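Local atomic coordinates of galactofuranose-binding protein YtfQ (PDB entry 2VK2), a protein that binds alpha- and beta-galactofuranose in the periplasm and serves as the solute-binding component of the YtfQRT-YjfF ABC transporter. Residues A[2-7]-A[57-62]; A[103-108]-A[271-276]; A[221-226]-A[239-244]. One frame throughout, in Å; residues are numbered along the deposited sequence.

How the contacts relate
The three contacts are parallel strand pairings drawn from both sheets of this periplasmic binding protein. Contact 1 (2-7 with 57-62) and contact 2 (103-108 with 271-276) belong to one six-stranded parallel sheet; their centres lie 21 Å apart, separated by strand 86-89. Contact 3 (221-226 with 239-244) pairs strands of the other, mixed sheet, with its centre 25 Å from that of contact 2 and 40 Å from that of contact 1. Along the chain contact 1 is completed first; contact 2 then spans the residues that build contact 3, so the chain returns to the first sheet at strand 272-274. Galactofuranose binds between the two lobes, close to Thr106 and Ile226.

Contact 1: A[2-7]-A[57-62]; sequences PLTVGF and QGVDAI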
loop_
_atom_site.group_PDB
_atom_site.type_symbol
_atom_site.label_atom_id
_atom_site.label_comp_id
_atom_site.label_asym_id
_atom_site.label_seq_id
_atom_site.Cartn_x
_atom_site.Cartn_y
_atom_site.Cartn_z
ATOM N N PRO A 2 -21.729 -21.195 -10.561
ATOM C CA PRO A 2 -20.810 -20.802 -9.491
ATOM C C PRO A 2 -19.450 -20.363 -10.032
ATOM O O PRO A 2 -18.923 -21.003 -10.944
ATOM C CB PRO A 2 -20.667 -22.084 -8.657
ATOM C CG PRO A 2 -21.846 -22.921 -9.009
ATOM C CD PRO A 2 -22.179 -22.591 -10.426
ATOM N N LEU A 3 -18.900 -19.279 -9.485
ATOM C CA LEU A 3 -17.568 -18.805 -9.871
ATOM C C LEU A 3 -16.544 -19.155 -8.801
ATOM O O LEU A 3 -16.816 -19.031 -7.606
ATOM C CB LEU A 3 -17.564 -17.289 -10.091
ATOM C CG LEU A 3 -18.312 -16.736 -11.306
ATOM C CD1 LEU A 3 -18.218 -15.217 -11.318
ATOM C CD2 LEU A 3 -17.771 -17.313 -12.607
ATOM N N THR A 4 -15.369 -19.600 -9.244
ATOM C CA THR A 4 -14.224 -19.807 -8.364
ATOM C C THR A 4 -13.102 -18.865 -8.788
ATOM O O THR A 4 -12.714 -18.840 -9.958
ATOM C CB THR A 4 -13.715 -21.259 -8.414
ATOM O OG1 THR A 4 -14.744 -22.142 -7.954
ATOM C CG2 THR A 4 -12.481 -21.435 -7.535
ATOM N N VAL A 5 -12.601 -18.087 -7.832
ATOM C CA VAL A 5 -11.513 -17.148 -8.077
ATOM C C VAL A 5 -10.297 -17.561 -7.254
ATOM O O VAL A 5 -10.413 -17.858 -6.066
ATOM C CB VAL A 5 -11.926 -15.706 -7.707
ATOM C CG1 VAL A 5 -10.750 -14.747 -7.850
ATOM C CG2 VAL A 5 -13.091 -15.258 -8.574
ATOM N N GLY A 6 -9.135 -17.598 -7.902
ATOM C CA GLY A 6 -7.870 -17.818 -7.216
ATOM C C GLY A 6 -7.191 -16.478 -7.024
ATOM O O GLY A 6 -6.950 -15.767 -7.995
ATOM N N PHE A 7 -6.891 -16.133 -5.774
ATOM C CA PHE A 7 -6.248 -14.864 -5.438
ATOM C C PHE A 7 -4.842 -15.144 -4.928
ATOM O O PHE A 7 -4.665 -15.756 -3.874
ATOM C CB PHE A 7 -7.097 -14.132 -4.389
ATOM C CG PHE A 7 -6.512 -12.829 -3.868
ATOM C CD1 PHE A 7 -5.584 -12.078 -4.589
ATOM C CD2 PHE A 7 -6.951 -12.330 -2.645
ATOM C CE1 PHE A 7 -5.086 -10.877 -4.076
ATOM C CE2 PHE A 7 -6.463 -11.136 -2.136
ATOM C CZ PHE A 7 -5.530 -10.408 -2.852
ATOM N N GLN A 57 -5.735 -25.804 -12.177
ATOM C CA GLN A 57 -7.026 -26.169 -11.588
ATOM C C GLN A 57 -8.223 -25.756 -12.435
ATOM O O GLN A 57 -9.287 -26.356 -12.324
ATOM C CB GLN A 57 -7.166 -25.541 -10.204
ATOM C CG GLN A 57 -6.245 -26.119 -9.164
ATOM C CD GLN A 57 -6.347 -25.372 -7.859
ATOM O OE1 GLN A 57 -7.419 -25.302 -7.265
ATOM N NE2 GLN A 57 -5.237 -24.800 -7.408
ATOM N N GLY A 58 -8.064 -24.730 -13.264
ATOM C CA GLY A 58 -9.161 -24.241 -14.091
ATOM C C GLY A 58 -10.140 -23.356 -13.340
ATOM O O GLY A 58 -11.350 -23.455 -13.538
ATOM N N VAL A 59 -9.625 -22.476 -12.483
ATOM C CA VAL A 59 -10.465 -21.462 -11.840
ATOM C C VAL A 59 -11.042 -20.531 -12.906
ATOM O O VAL A 59 -10.540 -20.466 -14.027
ATOM C CB VAL A 59 -9.688 -20.631 -10.786
ATOM C CG1 VAL A 59 -9.122 -21.532 -9.700
ATOM C CG2 VAL A 59 -8.587 -19.802 -11.441
ATOM N N ASP A 60 -12.103 -19.814 -12.552
ATOM C CA ASP A 60 -12.776 -18.921 -13.497
ATOM C C ASP A 60 -12.045 -17.603 -13.690
ATOM O O ASP A 60 -12.179 -16.963 -14.728
ATOM C CB ASP A 60 -14.202 -18.636 -13.037
ATOM C CG ASP A 60 -15.049 -19.878 -13.001
ATOM O OD1 ASP A 60 -15.426 -20.364 -14.086
ATOM O OD2 ASP A 60 -15.320 -20.385 -11.896
ATOM N N ALA A 61 -11.291 -17.187 -12.681
ATOM C CA ALA A 61 -10.556 -15.936 -12.752
ATOM C C ALA A 61 -9.431 -15.979 -11.747
ATOM O O ALA A 61 -9.500 -16.715 -10.764
ATOM C CB ALA A 61 -11.474 -14.760 -12.471
ATOM N N ILE A 62 -8.391 -15.199 -12.015
ATOM C CA ILE A 62 -7.250 -15.085 -11.118
ATOM C C ILE A 62 -7.074 -13.625 -10.725
ATOM O O ILE A 62 -7.085 -12.741 -11.577
ATOM C CB ILE A 62 -5.966 -15.644 -11.770
ATOM C CG1 ILE A 62 -6.102 -17.161 -11.932
ATOM C CG2 ILE A 62 -4.733 -15.312 -10.929
ATOM C CD1 ILE A 62 -5.077 -17.787 -12.852
#
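Asp60 reaches across to the backbone of Thr4 where two neighbouring parallel strands, 4-9 and 61-64, run side by side in the sheet of the N-terminal lobe of the periplasmic binding protein fold. Its CG stands anti to its own carbonyl carbon (chi1 -63°), which brings OD2 to Thr4 N at 2.8 Å. That bond is nearly straight, 169° at the hydrogen, and uses the anti lone pair of OD2. The exchange is reciprocal: Asp60 N donates to Thr4 O, also at 2.8 Å and in the carbonyl plane, while Ala61 N adds a weak bond to the same oxygen. Regular pairing then takes over, with Gly6 N bonded to Ala61 O at 3.0 Å.

The side chain of Leu3 meets the carboxylate of Asp60 at about a right angle, CD2 lying 3.8 Å from Asp60 CG. It is the methyl of Thr4 that touches Val59: CG2, anti to the backbone N while OG1 sits beside it (chi1 -62°), lies 4.0 Å from Val59 CG1. Val5 and Ala61 share the face covered by Phe256 and Leu259 of helix 252-265; on that face Val5 CG2 lies 4.2 Å from Ala61 CB.

Contact 2: A[103-108]-A[271-276]; sequences TTVTAD and KLTLTK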
loop_
_atom_site.group_PDB
_atom_site.type_symbol
_atom_site.label_atom_id
_atom_site.label_comp_id
_atom_site.label_asym_id
_atom_site.label_seq_id
_atom_site.Cartn_x
_atom_site.Cartn_y
_atom_site.Cartn_z
ATOM N N THR A 103 -7.761 -5.531 -15.705
ATOM C CA THR A 103 -7.687 -4.214 -15.096
ATOM C C THR A 103 -6.777 -4.269 -13.884
ATOM O O THR A 103 -6.460 -5.354 -13.389
ATOM C CB THR A 103 -9.088 -3.710 -14.668
ATOM O OG1 THR A 103 -9.021 -2.322 -14.319
ATOM C CG2 THR A 103 -9.618 -4.498 -13.474
ATOM N N THR A 104 -6.344 -3.093 -13.438
ATOM C CA THR A 104 -5.685 -2.934 -12.147
ATOM C C THR A 104 -6.594 -2.091 -11.264
ATOM O O THR A 104 -6.953 -0.974 -11.634
ATOM C CB THR A 104 -4.324 -2.225 -12.275
ATOM O OG1 THR A 104 -3.511 -2.913 -13.231
ATOM C CG2 THR A 104 -3.598 -2.197 -10.935
ATOM N N VAL A 105 -6.986 -2.643 -10.119
ATOM C CA VAL A 105 -7.722 -1.889 -9.109
ATOM C C VAL A 105 -6.705 -1.357 -8.114
ATOM O O VAL A 105 -5.983 -2.131 -7.490
ATOM C CB VAL A 105 -8.750 -2.763 -8.373
ATOM C CG1 VAL A 105 -9.553 -1.914 -7.386
ATOM C CG2 VAL A 105 -9.675 -3.451 -9.367
ATOM N N THR A 106 -6.627 -0.040 -7.976
ATOM C CA THR A 106 -5.543 0.560 -7.217
ATOM C C THR A 106 -5.839 2.018 -6.923
ATOM O O THR A 106 -6.648 2.641 -7.601
ATOM C CB THR A 106 -4.209 0.449 -8.012
ATOM O OG1 THR A 106 -3.128 1.006 -7.254
ATOM C CG2 THR A 106 -4.313 1.167 -9.355
ATOM N N ALA A 107 -5.194 2.553 -5.894
ATOM C CA ALA A 107 -5.146 3.994 -5.713
ATOM C C ALA A 107 -4.179 4.598 -6.730
ATOM O O ALA A 107 -3.393 3.887 -7.368
ATOM C CB ALA A 107 -4.704 4.338 -4.303
ATOM N N ASP A 108 -4.267 5.912 -6.890
ATOM C CA ASP A 108 -3.231 6.681 -7.562
ATOM C C ASP A 108 -2.145 6.883 -6.510
ATOM O O ASP A 108 -2.266 7.734 -5.632
ATOM C CB ASP A 108 -3.802 8.010 -8.058
ATOM C CG ASP A 108 -2.767 8.895 -8.730
ATOM O OD1 ASP A 108 -1.550 8.640 -8.590
ATOM O OD2 ASP A 108 -3.185 9.868 -9.394
ATOM N N LYS A 271 -9.011 -0.267 -18.160
ATOM C CA LYS A 271 -7.712 -0.861 -17.841
ATOM C C LYS A 271 -7.205 -0.448 -16.456
ATOM O O LYS A 271 -6.463 -1.195 -15.826
ATOM C CB LYS A 271 -6.679 -0.494 -18.916
ATOM C CG LYS A 271 -5.357 -1.276 -18.850
ATOM C CD LYS A 271 -5.525 -2.793 -18.977
ATOM C CE LYS A 271 -6.174 -3.198 -20.289
ATOM N NZ LYS A 271 -6.199 -4.677 -20.461
ATOM N N LEU A 272 -7.599 0.741 -16.007
ATOM C CA LEU A 272 -7.225 1.251 -14.692
ATOM C C LEU A 272 -8.486 1.611 -13.919
ATOM O O LEU A 272 -9.283 2.433 -14.367
ATOM C CB LEU A 272 -6.323 2.481 -14.836
ATOM C CG LEU A 272 -5.831 3.149 -13.547
ATOM C CD1 LEU A 272 -4.983 2.197 -12.724
ATOM C CD2 LEU A 272 -5.049 4.414 -13.875
ATOM N N THR A 273 -8.658 0.975 -12.762
ATOM C CA THR A 273 -9.801 1.213 -11.891
ATOM C C THR A 273 -9.298 1.877 -10.611
ATOM O O THR A 273 -8.769 1.214 -9.723
ATOM C CB THR A 273 -10.516 -0.112 -11.567
ATOM O OG1 THR A 273 -10.865 -0.776 -12.791
ATOM C CG2 THR A 273 -11.776 0.134 -10.748
ATOM N N LEU A 274 -9.447 3.196 -10.531
ATOM C CA LEU A 274 -8.890 3.962 -9.416
ATOM C C LEU A 274 -9.811 4.010 -8.205
ATOM O O LEU A 274 -11.025 4.156 -8.338
ATOM C CB LEU A 274 -8.551 5.392 -9.846
ATOM C CG LEU A 274 -7.336 5.571 -10.755
ATOM C CD1 LEU A 274 -7.178 7.036 -11.129
ATOM C CD2 LEU A 274 -6.067 5.055 -10.094
ATOM N N THR A 275 -9.211 3.886 -7.025
ATOM C CA THR A 275 -9.906 4.119 -5.760
ATOM C C THR A 275 -9.568 5.528 -5.268
ATOM O O THR A 275 -8.621 6.149 -5.755
ATOM C CB THR A 275 -9.504 3.080 -4.703
ATOM O OG1 THR A 275 -8.098 3.170 -4.446
ATOM C CG2 THR A 275 -9.832 1.670 -5.188
ATOM N N LYS A 276 -10.346 6.025 -4.307
ATOM C CA LYS A 276 -10.225 7.404 -3.827
ATOM C C LYS A 276 -9.190 7.545 -2.709
ATOM O O LYS A 276 -9.156 6.734 -1.785
ATOM C CB LYS A 276 -11.588 7.904 -3.328
ATOM C CG LYS A 276 -11.584 9.347 -2.820
ATOM C CD LYS A 276 -12.982 9.841 -2.457
ATOM C CE LYS A 276 -13.855 10.081 -3.684
ATOM N NZ LYS A 276 -13.246 11.036 -4.651
HETATM O O HOH W 1 -3.795 -1.014 -15.428
HETATM O O HOH W 2 -6.252 7.486 -5.608
#
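Thr103 meets Thr273 across this parallel strand pair, the edge pair of the six-stranded parallel sheet of the periplasmic binding protein fold, their side chains crossing at about a right angle with Thr103 OG1 2.9 Å from Thr273 OG1. OG1 of Thr103 points across because it lies anti to the backbone N (chi1 -169°), and it is also bonded to Glu270 O. At Thr104, N bonds to Lys271 O, and a water joins that carbonyl to Thr104 OG1; Thr104 O receives Thr273 N at 2.8 Å in a bond of 167°. Val105 stands beside Thr273, the two side chains pointing the same way, CG2 of Val105 4.1 Å from CB of Thr273.

Thr106 bonds to the neighbouring strand through both its N and its O. Its N donates to Thr273 O, and its O accepts Thr275 N at 2.9 Å. The methyl CG2 lies 3.6 Å from Leu272 CD1, while OG1 turns to Ala107 O at 2.9 Å, in that carbonyl's plane. This side chain is about 5 Å from the bound galactofuranose. A glycine at Thr106 would probably leave Leu272 CD1 without its methyl neighbour and Ala107 O without that hydroxyl donor. Ala107 CB then touches Thr275 OG1 at 3.6 Å, and a second water links Asp108 N to Thr275 O.

Strand 103-106 is thereby held between strand 86-89, which bonds to Thr103 and Val105 through Leu88, and the edge strand 272-274; beyond it Asp108 OD1 caps helix 109-124 at Leu111 N.

Contact 3: A[221-226]-A[239-244]; sequences ILTGSI and GEANAS
Thr223 and Asn242 meet where strand 222-225 and the chain leading into strand 243-246 come alongside in a beta-alpha-beta unit whose two parallel strands are connected through helix 230-237. Among the hydrogen bonds, Asn242 N donates to Thr223 OG1 at 3.1 Å with an angle of 154°, and Ala243 N makes a weak bond to Thr223 O. Further along, Ser225 N bonds to Ala243 O at 3.0 Å. The torsion of Thr223 (chi1 79°) puts OG1 between its own N and carbonyl carbon, facing Ala241 and Asn242.

A single water joins three groups: it donates to Ala243 O and to Ser225 OG, each within 2.8 Å, and is also bonded to Thr223 OG1. CA-H...O contacts add to the backbone pairing, among them Ser244 CA to Ser225 O at 3.1 Å. Van der Waals contact is slight: Leu222 CD2 lies 3.8 Å from Asn242 CG, the side chains crossing at about a right angle.

Ser225 OG and Ser244 OG are both bonded to Asp200 OD1. Hydroxyls, a water and the Asp200 carboxylate thus supplement the backbone bonds in satisfying polar groups of a buried contact, and Asp200 probably ties the two serines to helix 200-212.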
loop_
_atom_site.group_PDB
_atom_site.type_symbol
_atom_site.label_atom_id
_atom_site.label_comp_id
_atom_site.label_asym_id
_atom_site.label_seq_id
_atom_site.Cartn_x
_atom_site.Cartn_y
_atom_site.Cartn_z
ATOM N N ILE A 221 9.846 14.849 15.799
ATOM C CA ILE A 221 9.883 14.246 14.471
ATOM C C ILE A 221 8.440 14.031 14.018
ATOM O O ILE A 221 7.691 13.274 14.638
ATOM C CB ILE A 221 10.671 12.920 14.466
ATOM C CG1 ILE A 221 12.130 13.172 14.856
ATOM C CG2 ILE A 221 10.602 12.266 13.089
ATOM C CD1 ILE A 221 12.977 11.925 14.967
ATOM N N LEU A 222 8.054 14.729 12.952
ATOM C CA LEU A 222 6.718 14.612 12.379
ATOM C C LEU A 222 6.598 13.279 11.650
ATOM O O LEU A 222 7.607 12.706 11.237
ATOM C CB LEU A 222 6.463 15.752 11.388
ATOM C CG LEU A 222 6.601 17.186 11.913
ATOM C CD1 LEU A 222 6.558 18.170 10.755
ATOM C CD2 LEU A 222 5.513 17.501 12.935
ATOM N N THR A 223 5.373 12.788 11.491
ATOM C CA THR A 223 5.136 11.572 10.716
ATOM C C THR A 223 4.124 11.824 9.609
ATOM O O THR A 223 3.104 12.486 9.810
ATOM C CB THR A 223 4.645 10.392 11.592
ATOM O OG1 THR A 223 3.250 10.537 11.892
ATOM C CG2 THR A 223 5.452 10.297 12.880
ATOM N N GLY A 224 4.431 11.290 8.430
ATOM C CA GLY A 224 3.510 11.275 7.300
ATOM C C GLY A 224 3.570 9.891 6.688
ATOM O O GLY A 224 4.653 9.384 6.424
ATOM N N SER A 225 2.416 9.267 6.487
ATOM C CA SER A 225 2.375 7.892 6.004
ATOM C C SER A 225 1.071 7.615 5.267
ATOM O O SER A 225 0.240 8.505 5.114
ATOM C CB SER A 225 2.586 6.918 7.166
ATOM O OG SER A 225 1.635 7.127 8.196
ATOM N N ILE A 226 0.917 6.390 4.775
ATOM C CA ILE A 226 -0.211 6.044 3.924
ATOM C C ILE A 226 -0.833 4.723 4.359
ATOM O O ILE A 226 -0.118 3.781 4.687
ATOM C CB ILE A 226 0.245 5.946 2.446
ATOM C CG1 ILE A 226 0.759 7.306 1.952
ATOM C CG2 ILE A 226 -0.891 5.460 1.549
ATOM C CD1 ILE A 226 1.693 7.221 0.766
ATOM N N GLY A 239 -1.329 12.041 19.982
ATOM C CA GLY A 239 -0.437 13.141 19.613
ATOM C C GLY A 239 0.887 12.711 19.004
ATOM O O GLY A 239 1.815 13.516 18.916
ATOM N N GLU A 240 0.972 11.459 18.559
ATOM C CA GLU A 240 2.248 10.877 18.140
ATOM C C GLU A 240 2.391 10.653 16.630
ATOM O O GLU A 240 3.453 10.230 16.176
ATOM C CB GLU A 240 2.498 9.581 18.914
ATOM C CG GLU A 240 2.543 9.825 20.420
ATOM C CD GLU A 240 2.993 8.629 21.230
ATOM O OE1 GLU A 240 2.860 7.484 20.753
ATOM O OE2 GLU A 240 3.474 8.840 22.365
ATOM N N ALA A 241 1.339 10.952 15.868
ATOM C CA ALA A 241 1.382 10.893 14.402
ATOM C C ALA A 241 0.659 12.108 13.824
ATOM O O ALA A 241 -0.281 12.616 14.431
ATOM C CB ALA A 241 0.747 9.601 13.904
ATOM N N ASN A 242 1.083 12.571 12.648
ATOM C CA ASN A 242 0.563 13.833 12.101
ATOM C C ASN A 242 -0.340 13.740 10.883
ATOM O O ASN A 242 -1.303 14.490 10.783
ATOM C CB ASN A 242 1.711 14.791 11.786
ATOM C CG ASN A 242 2.541 15.095 12.995
ATOM O OD1 ASN A 242 2.209 15.975 13.795
ATOM N ND2 ASN A 242 3.611 14.355 13.160
ATOM N N ALA A 243 -0.020 12.858 9.941
ATOM C CA ALA A 243 -0.733 12.836 8.664
ATOM C C ALA A 243 -0.754 11.440 8.063
ATOM O O ALA A 243 0.262 10.748 8.054
ATOM C CB ALA A 243 -0.083 13.820 7.694
ATOM N N SER A 244 -1.917 11.028 7.567
ATOM C CA SER A 244 -2.031 9.760 6.851
ATOM C C SER A 244 -3.056 9.839 5.733
ATOM O O SER A 244 -4.111 10.447 5.886
ATOM C CB SER A 244 -2.405 8.624 7.804
ATOM O OG SER A 244 -2.520 7.390 7.103
HETATM O O HOH W 3 1.756 9.382 9.914
#